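Predicted ATPase of the ABC class (Vibrio vulnificus, PDB 5D6A) probably binds and hydrolyses ATP as a P-loop ATPase of the ABC class, and binds the ATP analogue AMP-PNP. Local coordinates at residues D127-L132 and E139-V144; R104-F109 and I116-H121; A75-S80 and R172-R177. All coordinates share one frame; numbering follows the deposited sequence.

Contact 1: D127-L132 and E139-V144; sequences DSTSVL and ELRFRV
A beta hairpin joins strand 131-133 to strand 137-144, and its pairing is carried by Leu132 with Glu139 and by Val131 with Leu140. Leu132 and Glu139 form an antiparallel hydrogen-bonded pair. Leu132 N donates to Glu139 O at 2.8 Å, and Glu139 N returns a bond of 2.8 Å to Leu132 O. Val131 and Leu140 are the adjoining non-hydrogen-bonded pair. Their side chains lie side by side and point the same way, with Val131 CG2 3.7 Å from Leu140 CD2. One residue further out, Arg141 N reaches Ser130 O at 2.9 Å. This bond is nearly straight at hydrogen (165°), but the donor sits above the carbonyl plane.

Arg141 then crosses the loop before strand 131-133. Its chain runs extended from CG to NE, and CD passes 3.2 Å from Thr129 O. Leu132 CD1 lies over one face of the guanidinium, offset toward its rim, 3.6 Å from Arg141 CZ. Glu139, two residues back on the same strand, holds the group at its edge through a salt bridge from Arg141 NE to Glu139 OE2 of 3.0 Å. The carboxylate is met from above its plane. Arg74 on strand 71-78 also binds OE2, so this carboxylate probably balances two positive charges. Arg141 NH1 is taken by His548 O, which Thr129 OG1 also binds. At the start of the loop, Ser128 OG accepts from Ser130 N in an ST turn.

Strand 137-144 is the shared strand of the antiparallel sheet, and strand 131-133 pairs along one of its edges. Ala103 of helix 92-109 packs on Val131, and Arg99 of the same helix reaches Leu132 and binds Val131 O. Helix 155-172 covers Leu140 through Ile170, and strand 71-78 pairs with the other edge of strand 137-144.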
loop_
_atom_site.group_PDB
_atom_site.type_symbol
_atom_site.label_atom_id
_atom_site.label_comp_id
_atom_site.label_asym_id
_atom_site.label_seq_id
_atom_site.Cartn_x
_atom_site.Cartn_y
_atom_site.Cartn_z
ATOM N N ASP A 127 16.517 6.077 -17.404
ATOM C CA ASP A 127 17.762 6.826 -17.428
ATOM C C ASP A 127 18.350 6.603 -16.040
ATOM O O ASP A 127 18.071 7.351 -15.111
ATOM C CB ASP A 127 17.481 8.306 -17.716
ATOM C CG ASP A 127 18.742 9.133 -17.875
ATOM O OD1 ASP A 127 19.835 8.656 -17.515
ATOM O OD2 ASP A 127 18.630 10.278 -18.357
ATOM N N SER A 128 19.152 5.548 -15.918
ATOM C CA SER A 128 19.722 5.120 -14.641
ATOM C C SER A 128 21.203 5.401 -14.448
ATOM O O SER A 128 21.935 5.628 -15.408
ATOM C CB SER A 128 19.501 3.618 -14.502
ATOM O OG SER A 128 20.101 3.114 -13.325
ATOM N N THR A 129 21.632 5.358 -13.185
ATOM C CA THR A 129 23.034 5.573 -12.818
ATOM C C THR A 129 23.816 4.264 -12.741
ATOM O O THR A 129 25.021 4.276 -12.492
ATOM C CB THR A 129 23.174 6.306 -11.465
ATOM O OG1 THR A 129 22.537 5.548 -10.427
ATOM C CG2 THR A 129 22.552 7.689 -11.540
ATOM N N SER A 130 23.138 3.137 -12.943
ATOM C CA SER A 130 23.816 1.843 -12.913
ATOM C C SER A 130 24.837 1.773 -14.052
ATOM O O SER A 130 25.874 1.126 -13.924
ATOM C CB SER A 130 22.808 0.694 -12.995
ATOM O OG SER A 130 21.988 0.819 -14.140
ATOM N N VAL A 131 24.527 2.442 -15.162
ATOM C CA VAL A 131 25.425 2.523 -16.312
ATOM C C VAL A 131 25.317 3.931 -16.907
ATOM O O VAL A 131 24.252 4.333 -17.377
ATOM C CB VAL A 131 25.095 1.475 -17.392
ATOM C CG1 VAL A 131 26.020 1.637 -18.593
ATOM C CG2 VAL A 131 25.210 0.070 -16.823
ATOM N N LEU A 132 26.421 4.671 -16.881
ATOM C CA LEU A 132 26.455 6.040 -17.389
ATOM C C LEU A 132 27.495 6.243 -18.483
ATOM O O LEU A 132 28.560 5.626 -18.451
ATOM C CB LEU A 132 26.795 6.995 -16.242
ATOM C CG LEU A 132 25.803 7.084 -15.086
ATOM C CD1 LEU A 132 26.405 7.874 -13.934
ATOM C CD2 LEU A 132 24.496 7.704 -15.555
ATOM N N GLU A 139 30.763 4.258 -17.449
ATOM C CA GLU A 139 30.871 4.079 -16.004
ATOM C C GLU A 139 29.811 3.105 -15.502
ATOM O O GLU A 139 28.633 3.224 -15.843
ATOM C CB GLU A 139 30.751 5.415 -15.262
ATOM C CG GLU A 139 30.833 5.273 -13.746
ATOM C CD GLU A 139 30.790 6.597 -13.007
ATOM O OE1 GLU A 139 30.912 7.662 -13.652
ATOM O OE2 GLU A 139 30.643 6.570 -11.767
ATOM N N LEU A 140 30.248 2.143 -14.692
ATOM C CA LEU A 140 29.364 1.149 -14.105
ATOM C C LEU A 140 29.290 1.377 -12.611
ATOM O O LEU A 140 30.306 1.656 -11.970
ATOM C CB LEU A 140 29.896 -0.260 -14.349
ATOM C CG LEU A 140 30.151 -0.668 -15.795
ATOM C CD1 LEU A 140 30.707 -2.083 -15.819
ATOM C CD2 LEU A 140 28.887 -0.560 -16.635
ATOM N N ARG A 141 28.089 1.258 -12.060
ATOM C CA ARG A 141 27.879 1.411 -10.632
ATOM C C ARG A 141 27.095 0.207 -10.146
ATOM O O ARG A 141 26.069 -0.147 -10.727
ATOM C CB ARG A 141 27.141 2.705 -10.322
ATOM C CG ARG A 141 27.884 3.950 -10.773
ATOM C CD ARG A 141 27.194 5.199 -10.260
ATOM N NE ARG A 141 27.865 6.419 -10.686
ATOM C CZ ARG A 141 27.406 7.644 -10.449
ATOM N NH1 ARG A 141 26.262 7.824 -9.794
ATOM N NH2 ARG A 141 28.087 8.695 -10.879
ATOM N N PHE A 142 27.583 -0.418 -9.081
ATOM C CA PHE A 142 26.971 -1.626 -8.552
ATOM C C PHE A 142 27.392 -1.876 -7.108
ATOM O O PHE A 142 28.184 -1.120 -6.543
ATOM C CB PHE A 142 27.378 -2.813 -9.435
ATOM C CG PHE A 142 28.858 -2.912 -9.658
ATOM C CD1 PHE A 142 29.456 -2.239 -10.714
ATOM C CD2 PHE A 142 29.657 -3.656 -8.803
ATOM C CE1 PHE A 142 30.822 -2.314 -10.919
ATOM C CE2 PHE A 142 31.024 -3.736 -9.003
ATOM C CZ PHE A 142 31.607 -3.062 -10.063
ATOM N N ARG A 143 26.854 -2.942 -6.520
ATOM C CA ARG A 143 27.169 -3.312 -5.145
ATOM C C ARG A 143 27.933 -4.631 -5.082
ATOM O O ARG A 143 27.862 -5.447 -6.001
ATOM C CB ARG A 143 25.886 -3.442 -4.329
ATOM C CG ARG A 143 25.077 -2.163 -4.191
ATOM C CD ARG A 143 23.800 -2.458 -3.423
ATOM N NE ARG A 143 22.987 -1.272 -3.150
ATOM C CZ ARG A 143 23.077 -0.515 -2.054
ATOM N NH1 ARG A 143 23.962 -0.790 -1.096
ATOM N NH2 ARG A 143 22.274 0.535 -1.917
ATOM N N VAL A 144 28.668 -4.825 -3.990
ATOM C CA VAL A 144 29.431 -6.050 -3.759
ATOM C C VAL A 144 29.316 -6.432 -2.286
ATOM O O VAL A 144 29.868 -5.757 -1.419
ATOM C CB VAL A 144 30.922 -5.890 -4.126
ATOM C CG1 VAL A 144 31.707 -7.149 -3.772
ATOM C CG2 VAL A 144 31.077 -5.558 -5.603
#

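Contact 2: R104-F109 and I116-H121; sequences RSFAEF and IAISLH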
loop_
_atom_site.group_PDB
_atom_site.type_symbol
_atom_site.label_atom_id
_atom_site.label_comp_id
_atom_site.label_asym_id
_atom_site.label_seq_id
_atom_site.Cartn_x
_atom_site.Cartn_y
_atom_site.Cartn_z
ATOM N N ARG A 104 22.041 -5.000 -18.048
ATOM C CA ARG A 104 21.427 -6.329 -18.068
ATOM C C ARG A 104 22.444 -7.403 -18.430
ATOM O O ARG A 104 22.371 -8.519 -17.928
ATOM C CB ARG A 104 20.256 -6.369 -19.048
ATOM C CG ARG A 104 19.143 -5.390 -18.721
ATOM C CD ARG A 104 18.030 -5.464 -19.749
ATOM N NE ARG A 104 17.061 -4.386 -19.567
ATOM C CZ ARG A 104 16.027 -4.423 -18.728
ATOM N NH1 ARG A 104 15.796 -5.491 -17.972
ATOM N NH2 ARG A 104 15.214 -3.377 -18.648
ATOM N N SER A 105 23.382 -7.062 -19.313
ATOM C CA SER A 105 24.435 -7.994 -19.706
ATOM C C SER A 105 25.350 -8.256 -18.518
ATOM O O SER A 105 25.747 -9.389 -18.270
ATOM C CB SER A 105 25.252 -7.439 -20.874
ATOM O OG SER A 105 24.462 -7.318 -22.041
ATOM N N PHE A 106 25.672 -7.191 -17.789
ATOM C CA PHE A 106 26.522 -7.288 -16.609
ATOM C C PHE A 106 25.850 -8.143 -15.537
ATOM O O PHE A 106 26.513 -8.913 -14.843
ATOM C CB PHE A 106 26.813 -5.893 -16.053
ATOM C CG PHE A 106 27.712 -5.894 -14.852
ATOM C CD1 PHE A 106 27.186 -6.016 -13.573
ATOM C CD2 PHE A 106 29.083 -5.768 -14.997
ATOM C CE1 PHE A 106 28.012 -6.016 -12.461
ATOM C CE2 PHE A 106 29.916 -5.766 -13.888
ATOM C CZ PHE A 106 29.381 -5.890 -12.619
ATOM N N ALA A 107 24.534 -7.996 -15.403
ATOM C CA ALA A 107 23.774 -8.769 -14.423
ATOM C C ALA A 107 23.756 -10.243 -14.806
ATOM O O ALA A 107 23.848 -11.116 -13.945
ATOM C CB ALA A 107 22.351 -8.239 -14.311
ATOM N N GLU A 108 23.642 -10.503 -16.106
ATOM C CA GLU A 108 23.601 -11.865 -16.633
ATOM C C GLU A 108 24.931 -12.588 -16.428
ATOM O O GLU A 108 24.950 -13.736 -15.982
ATOM C CB GLU A 108 23.228 -11.846 -18.121
ATOM C CG GLU A 108 23.036 -13.218 -18.756
ATOM C CD GLU A 108 21.869 -14.002 -18.174
ATOM O OE1 GLU A 108 21.075 -13.437 -17.387
ATOM O OE2 GLU A 108 21.740 -15.200 -18.515
ATOM N N PHE A 109 26.040 -11.923 -16.751
ATOM C CA PHE A 109 27.357 -12.535 -16.571
ATOM C C PHE A 109 27.667 -12.732 -15.090
ATOM O O PHE A 109 28.451 -13.606 -14.737
ATOM C CB PHE A 109 28.487 -11.701 -17.196
ATOM C CG PHE A 109 28.336 -11.456 -18.672
ATOM C CD1 PHE A 109 28.132 -12.510 -19.552
ATOM C CD2 PHE A 109 28.485 -10.179 -19.191
ATOM C CE1 PHE A 109 28.013 -12.284 -20.914
ATOM C CE2 PHE A 109 28.373 -9.946 -20.551
ATOM C CZ PHE A 109 28.137 -11.000 -21.415
ATOM N N ILE A 116 27.810 -10.032 -6.178
ATOM C CA ILE A 116 27.758 -8.864 -7.043
ATOM C C ILE A 116 26.314 -8.611 -7.446
ATOM O O ILE A 116 25.569 -9.550 -7.725
ATOM C CB ILE A 116 28.610 -9.072 -8.307
ATOM C CG1 ILE A 116 30.071 -9.320 -7.915
ATOM C CG2 ILE A 116 28.496 -7.868 -9.236
ATOM C CD1 ILE A 116 30.981 -9.635 -9.081
ATOM N N ALA A 117 25.922 -7.342 -7.472
ATOM C CA ALA A 117 24.564 -6.972 -7.846
ATOM C C ALA A 117 24.517 -5.583 -8.470
ATOM O O ALA A 117 25.166 -4.658 -7.989
ATOM C CB ALA A 117 23.649 -7.033 -6.633
ATOM N N ILE A 118 23.747 -5.458 -9.548
ATOM C CA ILE A 118 23.563 -4.190 -10.244
ATOM C C ILE A 118 22.061 -3.910 -10.292
ATOM O O ILE A 118 21.254 -4.835 -10.400
ATOM C CB ILE A 118 24.178 -4.217 -11.661
ATOM C CG1 ILE A 118 24.206 -2.809 -12.260
ATOM C CG2 ILE A 118 23.430 -5.187 -12.568
ATOM C CD1 ILE A 118 24.934 -2.727 -13.583
ATOM N N SER A 119 21.690 -2.638 -10.214
ATOM C CA SER A 119 20.279 -2.254 -10.182
ATOM C C SER A 119 19.595 -2.304 -11.558
ATOM O O SER A 119 19.907 -1.510 -12.447
ATOM C CB SER A 119 20.146 -0.855 -9.573
ATOM O OG SER A 119 18.789 -0.526 -9.336
ATOM N N LEU A 120 18.667 -3.249 -11.719
ATOM C CA LEU A 120 17.896 -3.397 -12.959
ATOM C C LEU A 120 16.508 -2.825 -12.735
ATOM O O LEU A 120 16.084 -2.658 -11.592
ATOM C CB LEU A 120 17.795 -4.862 -13.380
ATOM C CG LEU A 120 19.112 -5.559 -13.711
ATOM C CD1 LEU A 120 18.862 -7.028 -14.021
ATOM C CD2 LEU A 120 19.814 -4.867 -14.870
ATOM N N HIS A 121 15.790 -2.555 -13.822
ATOM C CA HIS A 121 14.473 -1.924 -13.723
ATOM C C HIS A 121 13.345 -2.716 -14.374
ATOM O O HIS A 121 12.424 -2.136 -14.956
ATOM C CB HIS A 121 14.561 -0.520 -14.316
ATOM C CG HIS A 121 15.734 0.251 -13.809
ATOM N ND1 HIS A 121 16.956 0.237 -14.445
ATOM C CD2 HIS A 121 15.898 1.004 -12.694
ATOM C CE1 HIS A 121 17.813 0.971 -13.761
ATOM N NE2 HIS A 121 17.196 1.450 -12.695
#
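Phe106 of helix 92-109 points its side chain at Ile116 and Ile118, which lie on and just after strand 116-117. From CB the ring is carried out toward them because CG stands opposite the backbone N (chi1 -179°). CD1 comes first, 4.0 Å from Ile118 CG2, and this methyl sits at the ring edge, near its plane. Ile118 CD1 lies equally near the same ring atom. Further along, CE1 is 3.8 Å from Ile116 CG2. CZ, at the tip, touches that same methyl at 4.0 Å. At the opposite edge, CD2 packs against Ser173 OG, in the loop after helix 155-172.

One residue on, Ala107 faces the same segment. Its CB meets Ile118 CG2 at 3.7 Å and Leu120 CD1 at 3.7 Å, so this small side chain touches both larger ones. Leu120 CD2 reaches back one turn of the helix and rests against Arg104 CA and CG. The charged end of Arg104 is engaged by Asp100 and by Gly122 O.

The touching side-chain atoms are carbons: methyl groups, an aromatic edge and the aliphatic base of an arginine. The two segments share no polar bond of their own. Such a contact is consistent with mainly hydrophobic contact, only partly buried, with the polar bonds made to other partners.

Contact 3: A75-S80 and R172-R177; sequences AFRAWS and RSTIER
Torsions on both sides bring Arg77 to Thr174. In Arg77, CG is set beside the backbone N, and the chain then bends at chi3 (68°), which swings the guanidinium round to the threonine. In Thr174, OG1 lies between the backbone N and the carbonyl carbon (chi1 54°) and faces the arginine. The contact joins strand 71-78 of the antiparallel sheet in the N-terminal region to the loop that follows helix 155-172 and leads to helix 181-199.

The polar link across it is one hydrogen bond. Arg77 NH2 donates to Thr174 OG1 at 3.2 Å, with an angle of 160° at hydrogen. The oxygen lies close to the guanidinium plane, so it is met at an edge of the group. The neighbouring Arg77 CD also comes close to OG1. The threonine oxygen has further partners in the backbone carbonyls of Ile170 and Arg171, at the end of helix 155-172. It therefore lies between the last turn of the helix and the arginine of the sheet. Arg77 NE is used differently and binds Asp54 O. The guanidinium is thus gripped at two of its nitrogens, which probably limits its rotation.

Arg77 and Thr174 are both buried. The backbone of Arg77 is hydrogen-bonded to Ile138 on strand 137-144, so the residue ties the loop to a strand held within the sheet. Ile175 lies near the guanidinium plane beyond the NH2 end, with its CG1 3.4 Å and its CD1 3.7 Å from Arg77 NH2.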
loop_
_atom_site.group_PDB
_atom_site.type_symbol
_atom_site.label_atom_id
_atom_site.label_comp_id
_atom_site.label_asym_id
_atom_site.label_seq_id
_atom_site.Cartn_x
_atom_site.Cartn_y
_atom_site.Cartn_z
ATOM N N ALA A 75 33.095 1.354 -11.534
ATOM C CA ALA A 75 34.163 1.009 -12.465
ATOM C C ALA A 75 34.082 1.895 -13.694
ATOM O O ALA A 75 32.997 2.147 -14.211
ATOM C CB ALA A 75 34.070 -0.454 -12.860
ATOM N N PHE A 76 35.236 2.356 -14.163
ATOM C CA PHE A 76 35.290 3.227 -15.330
ATOM C C PHE A 76 36.113 2.625 -16.461
ATOM O O PHE A 76 37.166 2.042 -16.224
ATOM C CB PHE A 76 35.863 4.590 -14.939
ATOM C CG PHE A 76 36.118 5.492 -16.107
ATOM C CD1 PHE A 76 35.080 6.206 -16.687
ATOM C CD2 PHE A 76 37.398 5.624 -16.632
ATOM C CE1 PHE A 76 35.311 7.035 -17.769
ATOM C CE2 PHE A 76 37.637 6.450 -17.713
ATOM C CZ PHE A 76 36.592 7.159 -18.282
ATOM N N ARG A 77 35.620 2.779 -17.690
ATOM C CA ARG A 77 36.312 2.290 -18.877
ATOM C C ARG A 77 36.271 3.297 -20.015
ATOM O O ARG A 77 35.192 3.648 -20.487
ATOM C CB ARG A 77 35.698 0.993 -19.385
ATOM C CG ARG A 77 35.791 -0.179 -18.434
ATOM C CD ARG A 77 35.823 -1.458 -19.246
ATOM N NE ARG A 77 37.071 -1.549 -20.010
ATOM C CZ ARG A 77 37.341 -2.470 -20.934
ATOM N NH1 ARG A 77 38.514 -2.456 -21.557
ATOM N NH2 ARG A 77 36.446 -3.400 -21.247
ATOM N N ALA A 78 37.445 3.731 -20.470
ATOM C CA ALA A 78 37.551 4.689 -21.569
ATOM C C ALA A 78 37.069 4.063 -22.875
ATOM O O ALA A 78 37.295 2.880 -23.114
ATOM C CB ALA A 78 38.986 5.169 -21.711
ATOM N N TRP A 79 36.421 4.866 -23.718
ATOM C CA TRP A 79 35.872 4.386 -24.999
ATOM C C TRP A 79 36.869 3.668 -25.918
ATOM O O TRP A 79 36.466 2.859 -26.754
ATOM C CB TRP A 79 35.245 5.541 -25.789
ATOM C CG TRP A 79 34.054 6.163 -25.146
ATOM C CD1 TRP A 79 34.005 7.355 -24.489
ATOM C CD2 TRP A 79 32.730 5.622 -25.097
ATOM N NE1 TRP A 79 32.730 7.593 -24.033
ATOM C CE2 TRP A 79 31.929 6.541 -24.393
ATOM C CE3 TRP A 79 32.145 4.445 -25.578
ATOM C CZ2 TRP A 79 30.571 6.325 -24.160
ATOM C CZ3 TRP A 79 30.795 4.229 -25.344
ATOM C CH2 TRP A 79 30.024 5.166 -24.644
ATOM N N SER A 80 38.155 3.972 -25.780
ATOM C CA SER A 80 39.179 3.364 -26.633
ATOM C C SER A 80 39.308 1.852 -26.452
ATOM O O SER A 80 39.546 1.122 -27.417
ATOM C CB SER A 80 40.538 4.008 -26.356
ATOM O OG SER A 80 40.478 5.406 -26.552
ATOM N N ARG A 172 33.676 -7.986 -20.027
ATOM C CA ARG A 172 32.709 -8.607 -20.939
ATOM C C ARG A 172 31.479 -7.746 -21.225
ATOM O O ARG A 172 30.989 -7.714 -22.354
ATOM C CB ARG A 172 32.263 -9.964 -20.399
ATOM C CG ARG A 172 33.369 -11.005 -20.340
ATOM C CD ARG A 172 32.845 -12.305 -19.755
ATOM N NE ARG A 172 31.838 -12.925 -20.615
ATOM C CZ ARG A 172 31.093 -13.973 -20.272
ATOM N NH1 ARG A 172 31.212 -14.522 -19.066
ATOM N NH2 ARG A 172 30.209 -14.466 -21.133
ATOM N N SER A 173 30.987 -7.047 -20.208
ATOM C CA SER A 173 29.802 -6.206 -20.372
ATOM C C SER A 173 30.087 -4.928 -21.161
ATOM O O SER A 173 29.159 -4.278 -21.633
ATOM C CB SER A 173 29.211 -5.835 -19.008
ATOM O OG SER A 173 30.099 -5.006 -18.280
ATOM N N THR A 174 31.364 -4.573 -21.296
ATOM C CA THR A 174 31.753 -3.351 -22.012
ATOM C C THR A 174 32.765 -3.588 -23.139
ATOM O O THR A 174 33.730 -2.839 -23.281
ATOM C CB THR A 174 32.334 -2.315 -21.035
ATOM O OG1 THR A 174 33.405 -2.914 -20.301
ATOM C CG2 THR A 174 31.269 -1.842 -20.063
ATOM N N ILE A 175 32.538 -4.638 -23.927
ATOM C CA ILE A 175 33.379 -4.964 -25.085
ATOM C C ILE A 175 32.462 -5.440 -26.206
ATOM O O ILE A 175 31.818 -6.485 -26.091
ATOM C CB ILE A 175 34.438 -6.038 -24.767
ATOM C CG1 ILE A 175 35.467 -5.490 -23.776
ATOM C CG2 ILE A 175 35.158 -6.469 -26.038
ATOM C CD1 ILE A 175 36.517 -6.494 -23.350
ATOM N N GLU A 176 32.408 -4.659 -27.283
ATOM C CA GLU A 176 31.547 -4.945 -28.436
ATOM C C GLU A 176 31.362 -6.443 -28.725
ATOM O O GLU A 176 30.244 -6.957 -28.662
ATOM C CB GLU A 176 32.090 -4.226 -29.681
ATOM C CG GLU A 176 31.229 -4.379 -30.929
ATOM C CD GLU A 176 31.825 -3.709 -32.158
ATOM O OE1 GLU A 176 33.004 -3.292 -32.119
ATOM O OE2 GLU A 176 31.114 -3.611 -33.179
ATOM N N ARG A 177 32.454 -7.134 -29.037
ATOM C CA ARG A 177 32.389 -8.563 -29.365
ATOM C C ARG A 177 31.899 -9.455 -28.218
ATOM O O ARG A 177 31.230 -10.459 -28.464
ATOM C CB ARG A 177 33.743 -9.056 -29.901
ATOM C CG ARG A 177 34.933 -8.796 -28.989
ATOM C CD ARG A 177 36.236 -9.148 -29.689
ATOM N NE ARG A 177 37.410 -8.767 -28.902
ATOM C CZ ARG A 177 38.007 -9.536 -27.993
ATOM N NH1 ARG A 177 37.552 -10.757 -27.723
ATOM N NH2 ARG A 177 39.070 -9.079 -27.340
#

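All three contacts lie in the family's N-terminal region and reach one antiparallel sheet. Along the chain, contact 2 closes before contact 1 opens, and the segments of contact 3 enclose both. The centres of contacts 1 and 2 are about 9 Å apart, those of 1 and 3 about 13 Å, and those of 2 and 3 about 15 Å. Strand 137-144 is the common element: it pairs with strands 116-117, 131-133 and 71-78. Helices 92-109 and 155-172 pack on the sheet, and Phe106 reaches Ser173 between contacts 2 and 3. The contacts thus tie helices and strands of one N-terminal sheet together; the residues of the nucleotide pocket come later in the chain.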